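Long-range contacts in bottromycin amidohydrolase (Streptomyces purpureus, PDB 6I5S), which is a thiazoline-specific amidohydrolase, the gatekeeper of bottromycin biosynthesis, probably hydrolysing an amide with its bound zinc ions: residues D22-A27 and S98-L103; A26-L31 and D435-L440; A32-T37 and D425-D430; G110-R115 and D420-D425; L293-P298 and L440-A445. All blocks are in the same frame, centred on the assembly; numbering follows the deposited sequence.

Interaction 1: D22-A27 and S98-L103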
# COMPACT_ATOMS: atom_id res chain seq x y z
N ASP A 22 1.18 21.34 13.22
CA ASP A 22 0.82 19.98 13.61
C ASP A 22 2.02 19.29 14.27
O ASP A 22 3.15 19.39 13.78
CB ASP A 22 0.35 19.21 12.40
CG ASP A 22 -0.13 17.80 12.74
OD1 ASP A 22 -1.34 17.57 12.88
OD2 ASP A 22 0.71 16.90 12.87
N PRO A 23 1.82 18.57 15.38
CA PRO A 23 2.97 17.97 16.08
C PRO A 23 3.66 16.86 15.31
O PRO A 23 4.87 16.65 15.48
CB PRO A 23 2.34 17.40 17.36
CG PRO A 23 0.88 17.60 17.23
CD PRO A 23 0.53 18.10 15.91
N LEU A 24 2.90 16.10 14.55
CA LEU A 24 3.48 15.04 13.73
C LEU A 24 4.29 15.63 12.58
O LEU A 24 5.37 15.12 12.26
CB LEU A 24 2.38 14.11 13.21
CG LEU A 24 1.74 13.12 14.20
CD1 LEU A 24 0.69 12.24 13.47
CD2 LEU A 24 2.78 12.27 14.75
N VAL A 25 3.78 16.68 11.95
CA VAL A 25 4.55 17.39 10.91
C VAL A 25 5.84 17.92 11.48
O VAL A 25 6.92 17.79 10.88
CB VAL A 25 3.70 18.52 10.30
CG1 VAL A 25 4.52 19.32 9.28
CG2 VAL A 25 2.48 17.97 9.62
N ALA A 26 5.74 18.54 12.65
CA ALA A 26 6.94 19.07 13.29
C ALA A 26 7.98 17.97 13.52
O ALA A 26 9.18 18.19 13.30
CB ALA A 26 6.57 19.74 14.62
N ALA A 27 7.53 16.80 13.99
CA ALA A 27 8.46 15.69 14.20
C ALA A 27 9.13 15.26 12.90
O ALA A 27 10.36 15.04 12.87
CB ALA A 27 7.77 14.51 14.86
N SER A 98 -4.61 10.38 3.58
CA SER A 98 -5.42 11.58 3.75
C SER A 98 -4.91 12.48 4.87
O SER A 98 -5.41 13.60 5.01
CB SER A 98 -6.88 11.21 4.05
OG SER A 98 -7.44 10.57 2.93
N SER A 99 -3.94 12.02 5.64
CA SER A 99 -3.43 12.80 6.77
C SER A 99 -2.00 12.40 7.08
O SER A 99 -1.50 11.33 6.69
CB SER A 99 -4.29 12.61 8.04
OG SER A 99 -4.04 11.37 8.59
N VAL A 100 -1.32 13.31 7.78
CA VAL A 100 0.04 13.00 8.24
C VAL A 100 0.06 11.79 9.17
O VAL A 100 1.07 11.08 9.23
CB VAL A 100 0.65 14.25 8.91
CG1 VAL A 100 -0.16 14.65 10.12
CG2 VAL A 100 2.09 14.00 9.30
N SER A 101 -1.04 11.50 9.87
CA SER A 101 -1.13 10.27 10.66
C SER A 101 -0.85 9.04 9.81
O SER A 101 -0.17 8.11 10.24
CB SER A 101 -2.50 10.20 11.31
OG SER A 101 -2.67 8.96 11.96
N ASP A 102 -1.44 8.98 8.61
CA ASP A 102 -1.18 7.87 7.70
C ASP A 102 0.29 7.78 7.31
O ASP A 102 0.84 6.69 7.19
CB ASP A 102 -2.02 8.01 6.43
CG ASP A 102 -3.50 8.18 6.70
OD1 ASP A 102 -3.98 7.79 7.78
OD2 ASP A 102 -4.24 8.67 5.79
N LEU A 103 0.92 8.93 7.02
CA LEU A 103 2.31 8.92 6.60
C LEU A 103 3.20 8.35 7.69
O LEU A 103 4.10 7.55 7.43
CB LEU A 103 2.73 10.36 6.22
CG LEU A 103 2.04 10.98 4.97
CD1 LEU A 103 2.44 12.43 4.86
CD2 LEU A 103 2.43 10.23 3.74
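V100 faces the first turn of helix 23-31, and both its methyl groups touch CB of L24, CG2 at 3.9 Å and CG1 at 4.0 Å. CG2 of V100 also meets CG2 of V25 at 4.0 Å. The side chains of V25 and V100 cross at about a right angle. CG1 of V100 sits between its backbone N and carbonyl carbon (chi1 62°), which brings this methyl to 3.7 Å from OD2 of D22 as the two side chains slide past each other in opposite directions. Farther along, L24 extends CD1 to 3.9 Å from CA of S101, an approach to backbone rather than to a side-chain end.

The D22 carboxylate has a second task, as N-cap of helix 23-31. V25 N donates to the anti lone pair of D22 OD2 at 3.2 Å and 159°, while L24 N adds a weak bond to the same oxygen. An alanine here is likely to strip the amides of L24 and V25 of their capping acceptor and open a gap beside V100 CG1.

Helix 100-108 follows strand 84-95, at whose C-terminal end the zinc ligands H94 and H96 lie, and leads to the parallel strand 111-116 in a beta-alpha-beta unit. Helix 431-444 completes the cluster: L440 packs on L24 and A27, R441 on S101.

Interaction 2: A26-L31 and D435-L440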
# COMPACT_ATOMS: atom_id res chain seq x y z
N ALA A 26 5.74 18.54 12.65
CA ALA A 26 6.94 19.07 13.29
C ALA A 26 7.98 17.97 13.52
O ALA A 26 9.18 18.19 13.30
CB ALA A 26 6.57 19.74 14.62
N ALA A 27 7.53 16.80 13.99
CA ALA A 27 8.46 15.69 14.20
C ALA A 27 9.13 15.26 12.90
O ALA A 27 10.36 15.04 12.87
CB ALA A 27 7.77 14.51 14.86
N LEU A 28 8.35 15.16 11.80
CA LEU A 28 8.89 14.70 10.52
C LEU A 28 9.83 15.77 9.94
O LEU A 28 10.85 15.43 9.33
CB LEU A 28 7.77 14.36 9.54
CG LEU A 28 6.78 13.27 9.97
CD1 LEU A 28 5.77 13.12 8.92
CD2 LEU A 28 7.52 11.99 10.11
N GLU A 29 9.54 17.04 10.20
CA GLU A 29 10.47 18.12 9.78
C GLU A 29 11.79 18.06 10.53
O GLU A 29 12.85 18.19 9.92
CB GLU A 29 9.81 19.47 9.99
CG GLU A 29 8.69 19.70 9.01
CD GLU A 29 8.10 21.13 9.06
OE1 GLU A 29 8.42 21.91 9.98
OE2 GLU A 29 7.30 21.48 8.16
N ARG A 30 11.74 17.81 11.85
CA ARG A 30 12.98 17.72 12.64
C ARG A 30 13.83 16.55 12.18
O ARG A 30 15.05 16.67 12.07
CB ARG A 30 12.67 17.55 14.13
CG ARG A 30 12.21 18.83 14.83
CD ARG A 30 12.16 18.68 16.39
NE ARG A 30 11.37 17.51 16.80
CZ ARG A 30 10.06 17.53 17.06
NH1 ARG A 30 9.38 18.66 16.97
NH2 ARG A 30 9.43 16.41 17.39
N LEU A 31 13.19 15.41 11.92
CA LEU A 31 13.92 14.23 11.45
C LEU A 31 14.60 14.47 10.11
O LEU A 31 15.63 13.84 9.83
CB LEU A 31 12.96 13.01 11.39
CG LEU A 31 12.52 12.56 12.79
CD1 LEU A 31 11.28 11.64 12.66
CD2 LEU A 31 13.63 11.85 13.57
N ASP A 435 9.52 3.81 17.88
CA ASP A 435 8.61 3.78 19.01
C ASP A 435 8.02 5.15 19.27
O ASP A 435 6.83 5.26 19.60
CB ASP A 435 9.36 3.33 20.27
CG ASP A 435 9.78 1.88 20.25
OD1 ASP A 435 9.32 1.08 19.43
OD2 ASP A 435 10.60 1.52 21.16
N ARG A 436 8.86 6.19 19.22
CA ARG A 436 8.40 7.53 19.56
C ARG A 436 7.41 8.05 18.50
O ARG A 436 6.40 8.69 18.84
CB ARG A 436 9.61 8.46 19.67
CG ARG A 436 9.33 9.89 20.09
CD ARG A 436 10.65 10.66 20.33
NE ARG A 436 11.50 9.99 21.33
CZ ARG A 436 12.71 9.49 21.11
NH1 ARG A 436 13.28 9.55 19.91
NH2 ARG A 436 13.37 8.91 22.11
N LEU A 437 7.69 7.81 17.23
CA LEU A 437 6.77 8.22 16.16
C LEU A 437 5.44 7.51 16.28
O LEU A 437 4.38 8.13 16.19
CB LEU A 437 7.37 7.96 14.77
CG LEU A 437 8.47 8.92 14.29
CD1 LEU A 437 9.16 8.43 13.01
CD2 LEU A 437 7.84 10.21 14.03
N TRP A 438 5.46 6.22 16.53
CA TRP A 438 4.20 5.50 16.68
C TRP A 438 3.44 6.01 17.91
O TRP A 438 2.24 6.31 17.84
CB TRP A 438 4.47 3.99 16.76
CG TRP A 438 3.25 3.11 16.78
CD1 TRP A 438 2.89 2.25 17.78
CD2 TRP A 438 2.22 2.98 15.76
NE1 TRP A 438 1.72 1.59 17.46
CE2 TRP A 438 1.29 2.02 16.23
CE3 TRP A 438 2.01 3.56 14.50
CZ2 TRP A 438 0.16 1.65 15.50
CZ3 TRP A 438 0.87 3.18 13.78
CH2 TRP A 438 -0.00 2.22 14.28
N SER A 439 4.14 6.17 19.05
CA SER A 439 3.48 6.69 20.24
C SER A 439 2.86 8.07 19.97
O SER A 439 1.74 8.35 20.41
CB SER A 439 4.47 6.73 21.42
OG SER A 439 3.88 7.44 22.45
N LEU A 440 3.56 8.93 19.21
CA LEU A 440 3.01 10.25 18.95
C LEU A 440 1.81 10.17 18.02
O LEU A 440 0.79 10.84 18.24
CB LEU A 440 4.08 11.12 18.30
CG LEU A 440 3.67 12.56 18.00
CD1 LEU A 440 3.34 13.30 19.26
CD2 LEU A 440 4.83 13.21 17.31
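L31 and L437 meet tip to tip, with CD1 of L31 3.9 Å from CD1 of L437 and 4.0 Å from its CD2, so a single methyl of L31 touches both branches of the other leucine. This leucine-leucine packing is extended by L28, whose CD2 approaches CD2 of L437 at 4.3 Å.

A second group of apolar contacts involves the small side chain of A27. Its CB is 4.0 Å from CD2 of L440 and 4.4 Å from CD2 of L437. L440 carries CG anti to its backbone N (chi1 -178°), unlike L437 one turn earlier, and its CD2 branch is the one that meets the alanine.

The local axes run nearly antiparallel, at 161°, with a closest approach of 11.7 Å. The pair joins an N-terminal helix to the C-terminal helix that follows the hairpin of strands 421-424 and 427-430. L429 of strand 427-430 touches both L31 and L437, and helix 100-108 covers a flank, with V100 and V104 against L28.

Across the two segments the sides meet through carbon alone. Polar bonding is found with residues outside them, where D435 forms a salt bridge with R454. Aromatic packing also involves outside partners: W438 makes T-shaped (edge-to-face) contacts with H109 and W452.

Interaction 3: A32-T37 and D425-D430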
# COMPACT_ATOMS: atom_id res chain seq x y z
N ALA A 32 14.08 15.40 9.27
CA ALA A 32 14.66 15.60 7.95
C ALA A 32 15.98 16.36 8.03
O ALA A 32 16.69 16.45 7.02
CB ALA A 32 13.65 16.32 7.07
N ASP A 33 16.32 16.88 9.19
CA ASP A 33 17.61 17.51 9.43
C ASP A 33 18.68 16.51 9.80
O ASP A 33 19.80 16.90 10.14
CB ASP A 33 17.49 18.58 10.52
CG ASP A 33 16.87 19.87 10.05
OD1 ASP A 33 16.95 20.18 8.85
OD2 ASP A 33 16.32 20.59 10.91
N ARG A 34 18.38 15.25 9.75
CA ARG A 34 19.35 14.28 10.25
C ARG A 34 20.37 13.95 9.18
O ARG A 34 20.16 14.25 7.99
CB ARG A 34 18.64 13.02 10.69
CG ARG A 34 17.89 13.18 11.98
CD ARG A 34 17.85 11.88 12.62
NE ARG A 34 17.29 11.95 13.96
CZ ARG A 34 16.80 10.89 14.57
NH1 ARG A 34 16.87 9.71 13.99
NH2 ARG A 34 16.28 10.98 15.76
N PRO A 35 21.48 13.31 9.56
CA PRO A 35 22.49 12.90 8.56
C PRO A 35 21.90 11.93 7.55
O PRO A 35 21.07 11.07 7.90
CB PRO A 35 23.58 12.23 9.42
CG PRO A 35 23.39 12.76 10.76
CD PRO A 35 21.93 12.99 10.94
N ARG A 36 22.33 12.05 6.29
CA ARG A 36 21.90 11.10 5.25
C ARG A 36 23.08 10.32 4.71
O ARG A 36 22.99 9.73 3.62
CB ARG A 36 21.15 11.81 4.13
CG ARG A 36 19.82 12.38 4.62
CD ARG A 36 19.14 13.26 3.59
NE ARG A 36 18.04 14.00 4.21
CZ ARG A 36 16.75 13.71 4.14
NH1 ARG A 36 16.30 12.64 3.49
NH2 ARG A 36 15.89 14.49 4.81
N THR A 37 24.16 10.28 5.48
CA THR A 37 25.38 9.58 5.12
C THR A 37 25.72 8.66 6.27
O THR A 37 25.74 9.09 7.42
CB THR A 37 26.52 10.57 4.83
OG1 THR A 37 26.22 11.26 3.59
CG2 THR A 37 27.88 9.82 4.73
N ASP A 425 15.22 7.63 2.47
CA ASP A 425 16.02 8.62 1.70
C ASP A 425 17.25 9.00 2.52
O ASP A 425 17.63 10.18 2.62
CB ASP A 425 15.17 9.86 1.35
CG ASP A 425 15.82 10.76 0.32
OD1 ASP A 425 16.75 10.32 -0.40
OD2 ASP A 425 15.38 11.94 0.19
N GLY A 426 17.88 8.00 3.14
CA GLY A 426 19.12 8.22 3.92
C GLY A 426 18.99 8.59 5.38
O GLY A 426 20.00 8.55 6.11
N VAL A 427 17.81 8.98 5.85
CA VAL A 427 17.65 9.27 7.28
C VAL A 427 17.39 7.95 7.99
O VAL A 427 16.46 7.22 7.64
CB VAL A 427 16.49 10.24 7.52
CG1 VAL A 427 16.18 10.36 9.00
CG2 VAL A 427 16.77 11.60 6.89
N PHE A 428 18.16 7.67 9.02
CA PHE A 428 18.02 6.41 9.75
C PHE A 428 17.15 6.63 10.98
O PHE A 428 17.57 7.29 11.94
CB PHE A 428 19.36 5.84 10.19
CG PHE A 428 19.26 4.45 10.82
CD1 PHE A 428 18.87 3.36 10.05
CD2 PHE A 428 19.58 4.22 12.16
CE1 PHE A 428 18.77 2.09 10.59
CE2 PHE A 428 19.48 2.94 12.71
CZ PHE A 428 19.10 1.87 11.93
N LEU A 429 15.97 6.04 10.97
CA LEU A 429 15.07 6.01 12.12
C LEU A 429 15.37 4.74 12.90
O LEU A 429 15.04 3.64 12.42
CB LEU A 429 13.62 6.02 11.70
CG LEU A 429 13.20 7.14 10.68
CD1 LEU A 429 11.80 6.96 10.18
CD2 LEU A 429 13.40 8.51 11.36
N ASP A 430 15.96 4.87 14.09
CA ASP A 430 16.25 3.69 14.88
C ASP A 430 15.00 3.25 15.66
O ASP A 430 13.93 3.82 15.55
CB ASP A 430 17.47 3.90 15.81
CG ASP A 430 17.24 4.89 16.92
OD1 ASP A 430 16.11 5.17 17.31
OD2 ASP A 430 18.26 5.43 17.44
O HOH W 1 20.04 9.64 9.98
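R36 and V427 make the tight half of this contact. CG2 of V427 stands over the centre of the R36 guanidinium, 3.5 Å from CZ, while hydrogen bonds hold the same group at its rim. NH1 donates to D425 O at 2.9 Å and 151°, from above the carbonyl plane, and NH2 donates to A32 O at 3.1 Å along a lone pair. These two bonds fix the rotation of the guanidinium. NH1 also forms a salt bridge with D425 OD2 at 3.5 Å, although the carboxylate has a further ionic partner in R133.

D425 and G426 form the two-residue turn of the hairpin joining strands 421-424 and 427-430. Their positive phi values, 47° and 88°, fit a type I' turn. At these angles a CB on G426 would jam against the preceding carbonyl oxygen, and also collide with CB of R36. G426 O receives a CA-H...O contact from R36 CA at 3.3 Å and a hydrogen bond from H38 NE2.

Toward the exposed P35 the fit is looser. A water bridges the two segments there, donating to P35 O at 2.7 Å and accepting from F428 N at 2.9 Å. R34 packs CB against CG1 of V427 at 4.0 Å, and its extended chain carries NH1 to F428 O, where the bond is weak; the stronger partner of this guanidinium is D433, with which it forms a salt bridge.

Interaction 4: G110-R115 and D420-D425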
# COMPACT_ATOMS: atom_id res chain seq x y z
N GLY A 110 7.83 0.34 8.07
CA GLY A 110 8.81 0.05 7.03
C GLY A 110 8.36 0.39 5.63
O GLY A 110 9.03 0.03 4.66
N VAL A 111 7.22 1.04 5.51
CA VAL A 111 6.66 1.41 4.20
C VAL A 111 7.22 2.78 3.83
O VAL A 111 6.86 3.81 4.44
CB VAL A 111 5.14 1.44 4.24
CG1 VAL A 111 4.63 1.88 2.84
CG2 VAL A 111 4.54 0.09 4.58
N THR A 112 8.09 2.79 2.83
CA THR A 112 8.78 3.98 2.41
C THR A 112 8.26 4.56 1.10
O THR A 112 8.80 5.56 0.63
CB THR A 112 10.30 3.70 2.28
OG1 THR A 112 10.54 2.63 1.39
CG2 THR A 112 10.92 3.33 3.63
N ALA A 113 7.27 3.91 0.48
CA ALA A 113 6.61 4.41 -0.72
C ALA A 113 5.19 3.83 -0.75
O ALA A 113 4.87 2.85 -0.07
CB ALA A 113 7.37 4.01 -1.98
N TYR A 114 4.30 4.51 -1.46
CA TYR A 114 2.94 4.01 -1.60
C TYR A 114 2.38 4.50 -2.94
O TYR A 114 2.77 5.58 -3.43
CB TYR A 114 2.06 4.47 -0.42
CG TYR A 114 1.90 6.00 -0.28
CD1 TYR A 114 0.78 6.67 -0.78
CD2 TYR A 114 2.87 6.76 0.38
CE1 TYR A 114 0.66 8.06 -0.68
CE2 TYR A 114 2.76 8.17 0.52
CZ TYR A 114 1.63 8.80 0.02
OH TYR A 114 1.51 10.13 0.15
N ARG A 115 1.45 3.72 -3.48
CA ARG A 115 0.58 4.16 -4.58
C ARG A 115 -0.67 4.78 -3.97
O ARG A 115 -1.44 4.13 -3.24
CB ARG A 115 0.23 3.03 -5.53
CG ARG A 115 1.43 2.41 -6.21
CD ARG A 115 1.03 1.54 -7.42
NE ARG A 115 -0.02 0.54 -7.08
CZ ARG A 115 -0.70 -0.19 -7.95
NH1 ARG A 115 -1.63 -1.05 -7.55
NH2 ARG A 115 -0.47 -0.13 -9.28
N ASP A 420 13.80 -2.90 13.51
CA ASP A 420 14.71 -2.21 14.40
C ASP A 420 15.31 -0.94 13.80
O ASP A 420 16.06 -0.24 14.49
CB ASP A 420 15.81 -3.19 14.80
CG ASP A 420 15.24 -4.39 15.53
OD1 ASP A 420 14.52 -4.15 16.50
OD2 ASP A 420 15.46 -5.54 15.09
N GLY A 421 15.04 -0.66 12.54
CA GLY A 421 15.39 0.60 11.92
C GLY A 421 14.75 0.72 10.57
O GLY A 421 14.52 -0.29 9.88
N VAL A 422 14.49 1.96 10.16
CA VAL A 422 13.97 2.21 8.81
C VAL A 422 14.80 3.36 8.25
O VAL A 422 14.85 4.43 8.86
CB VAL A 422 12.47 2.56 8.79
CG1 VAL A 422 12.02 2.92 7.35
CG2 VAL A 422 11.64 1.44 9.30
N LEU A 423 15.47 3.12 7.14
CA LEU A 423 16.21 4.14 6.40
C LEU A 423 15.33 4.72 5.31
O LEU A 423 14.87 3.98 4.43
CB LEU A 423 17.44 3.52 5.78
CG LEU A 423 18.52 4.41 5.19
CD1 LEU A 423 19.15 5.30 6.24
CD2 LEU A 423 19.57 3.53 4.57
N VAL A 424 15.10 6.04 5.35
CA VAL A 424 14.17 6.70 4.45
C VAL A 424 14.94 7.80 3.76
O VAL A 424 15.27 8.81 4.41
CB VAL A 424 12.96 7.31 5.18
CG1 VAL A 424 11.95 7.84 4.16
CG2 VAL A 424 12.36 6.39 6.15
N ASP A 425 15.22 7.63 2.47
CA ASP A 425 16.02 8.62 1.70
C ASP A 425 17.25 9.00 2.52
O ASP A 425 17.63 10.18 2.62
CB ASP A 425 15.17 9.86 1.35
CG ASP A 425 15.82 10.76 0.32
OD1 ASP A 425 16.75 10.32 -0.40
OD2 ASP A 425 15.38 11.94 0.19
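The CA atoms of G110 and V422 lie 5.9 Å apart, and the local axes of strands 111-115 and 421-424 approach to 8.2 Å at 43°, too wide for directly hydrogen-bonded neighbours, although both belong to one mixed sheet. V422 carries much of the contact with its two branches. CG2 rests on the backbone of G110, 3.9 Å from CA, and CG1 meets CG2 of T112, also at 3.9 Å. The T112 and V422 side chains slide past each other in opposite directions, so the methyls meet alongside rather than head-on.

T112 reaches the second strand through its methyl. With chi1 at 57°, OG1 falls between the backbone N and the carbonyl carbon and CG2 lies beside the N, from where it also comes to 4.2 Å from CG2 of V424 and 4.1 Å from the carbonyl oxygen of L423. One methyl thus spans three consecutive residues of the strand.

The bare CA of G110 belongs to a helix end. With positive phi (86°), G110 is the C-prime residue of a Schellman motif closing helix 100-108, with V111 N bonded to L106 O and G110 N to L107 O. The chain then enters strand 111-116, where T112 pairs through its backbone with F90 and R139. Strand 421-424 has its own neighbours, strands 402-405 and 427-430.

All five touching residues are buried, and the segments exchange no hydrogen bonds. The chemistry is therefore non-directional van der Waals contact among methyls, backbone carbon and the L423 carbonyl oxygen, with strand orientation probably set by pairing elsewhere.

Interaction 5: L293-P298 and L440-A445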
# COMPACT_ATOMS: atom_id res chain seq x y z
N LEU A 293 -10.93 2.49 16.91
CA LEU A 293 -11.72 3.67 16.59
C LEU A 293 -11.12 4.93 17.19
O LEU A 293 -11.18 6.00 16.58
CB LEU A 293 -13.15 3.50 17.07
CG LEU A 293 -14.04 2.58 16.29
CD1 LEU A 293 -15.31 2.26 17.12
CD2 LEU A 293 -14.40 3.22 14.96
N GLN A 294 -10.60 4.85 18.42
CA GLN A 294 -9.95 6.02 19.00
C GLN A 294 -8.75 6.44 18.17
O GLN A 294 -8.42 7.63 18.08
CB GLN A 294 -9.53 5.69 20.45
CG GLN A 294 -8.96 6.86 21.21
CD GLN A 294 -9.96 7.98 21.37
OE1 GLN A 294 -10.96 7.85 22.08
NE2 GLN A 294 -9.71 9.09 20.71
N ALA A 295 -8.09 5.47 17.52
CA ALA A 295 -6.88 5.74 16.76
C ALA A 295 -7.17 6.31 15.39
O ALA A 295 -6.28 6.93 14.79
CB ALA A 295 -6.06 4.47 16.63
N ALA A 296 -8.41 6.19 14.93
CA ALA A 296 -8.83 6.72 13.65
C ALA A 296 -8.80 8.24 13.70
O ALA A 296 -9.06 8.85 14.73
CB ALA A 296 -10.24 6.26 13.30
N THR A 297 -8.53 8.84 12.55
CA THR A 297 -8.54 10.29 12.44
C THR A 297 -9.97 10.82 12.59
O THR A 297 -10.94 10.14 12.25
CB THR A 297 -7.97 10.72 11.10
OG1 THR A 297 -8.84 10.28 10.07
CG2 THR A 297 -6.55 10.14 10.88
N PRO A 298 -10.11 12.07 13.02
CA PRO A 298 -11.47 12.57 13.29
C PRO A 298 -12.39 12.49 12.08
O PRO A 298 -13.57 12.14 12.23
CB PRO A 298 -11.22 14.01 13.74
CG PRO A 298 -9.79 14.01 14.19
CD PRO A 298 -9.08 13.08 13.32
N LEU A 440 3.56 8.93 19.21
CA LEU A 440 3.01 10.25 18.95
C LEU A 440 1.81 10.17 18.02
O LEU A 440 0.79 10.84 18.24
CB LEU A 440 4.08 11.12 18.30
CG LEU A 440 3.67 12.56 18.00
CD1 LEU A 440 3.34 13.30 19.26
CD2 LEU A 440 4.83 13.21 17.31
N ARG A 441 1.88 9.28 17.04
CA ARG A 441 0.74 9.06 16.13
C ARG A 441 -0.49 8.62 16.91
O ARG A 441 -1.62 9.06 16.62
CB ARG A 441 1.14 8.00 15.07
CG ARG A 441 0.10 6.85 14.80
CD ARG A 441 -0.94 7.38 14.03
NE ARG A 441 -1.94 6.41 13.57
CZ ARG A 441 -3.19 6.40 13.96
NH1 ARG A 441 -3.60 7.16 14.99
NH2 ARG A 441 -4.03 5.61 13.32
N LEU A 442 -0.31 7.78 17.93
CA LEU A 442 -1.46 7.33 18.73
C LEU A 442 -1.95 8.42 19.67
O LEU A 442 -3.16 8.66 19.75
CB LEU A 442 -1.09 6.07 19.54
CG LEU A 442 -0.66 4.88 18.68
CD1 LEU A 442 -0.08 3.80 19.57
CD2 LEU A 442 -1.85 4.32 17.87
N SER A 443 -1.02 9.10 20.38
CA SER A 443 -1.41 10.13 21.34
C SER A 443 -2.15 11.27 20.66
O SER A 443 -3.13 11.78 21.20
CB SER A 443 -0.17 10.71 22.07
OG SER A 443 0.59 9.72 22.69
N ALA A 444 -1.72 11.64 19.46
CA ALA A 444 -2.35 12.73 18.73
C ALA A 444 -3.79 12.42 18.38
O ALA A 444 -4.61 13.32 18.29
CB ALA A 444 -1.56 13.02 17.45
N ALA A 445 -4.11 11.14 18.20
CA ALA A 445 -5.47 10.71 17.95
C ALA A 445 -6.24 10.45 19.22
O ALA A 445 -7.44 10.15 19.16
CB ALA A 445 -5.44 9.46 17.09
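R441 grips the carbonyl oxygen of A295 end-on with two nitrogens. NH1 donates at 2.7 Å to A295 O, in the carbonyl plane and on a lone pair, while NH2 reaches the same oxygen at 3.0 Å from well above that plane. The oxygen lies close to the guanidinium plane for both bonds. In the opposite sense, Q294 NE2 donates to A445 O at 2.9 Å and 155°, on a lone pair and in the plane of its own amide. Van der Waals contacts fill in between: CB of A445 lies 3.5 Å from A295 O, and CB of A295 is 4.4 Å from CD2 of L442.

A295 ends helix 290-295, so R441 binds a carbonyl at a helix C terminus, where its positive charge probably suits the helix dipole. A methionine in its place would probably leave A295 O without both donors and this helix end without its nearby charge.

Farther out, the R441 chain is bent at chi2, and its chi1 of 133° lies away from the staggered positions, which suggests some strain. S101 and V104 of helix 100-108 pack against it. Beyond Q294, R301 touches that side chain and donates to A296 O.

Overall arrangement
From the N terminus, helix 23-31 opens two loops: interaction 1 closes the shorter on helix 100-108, interaction 2 the much longer one on helix 431-444. Interaction 3 starts just after helix 23-31 and closes on the 425-430 hairpin arm, within the span of interaction 2. Interaction 4, from strand 111-116 to the other hairpin arm, lies inside both spans and shares D425 with interaction 3. Interaction 1 crosses interaction 3 but precedes interactions 4 and 5. Interaction 5 opens at helix 290-295 and crosses interactions 2, 3 and 4. Helix 431-444 thus ties the N-terminal helix to helix 290-295, while the hairpin links the post-helix loop with strand 111-116 of the same mixed sheet.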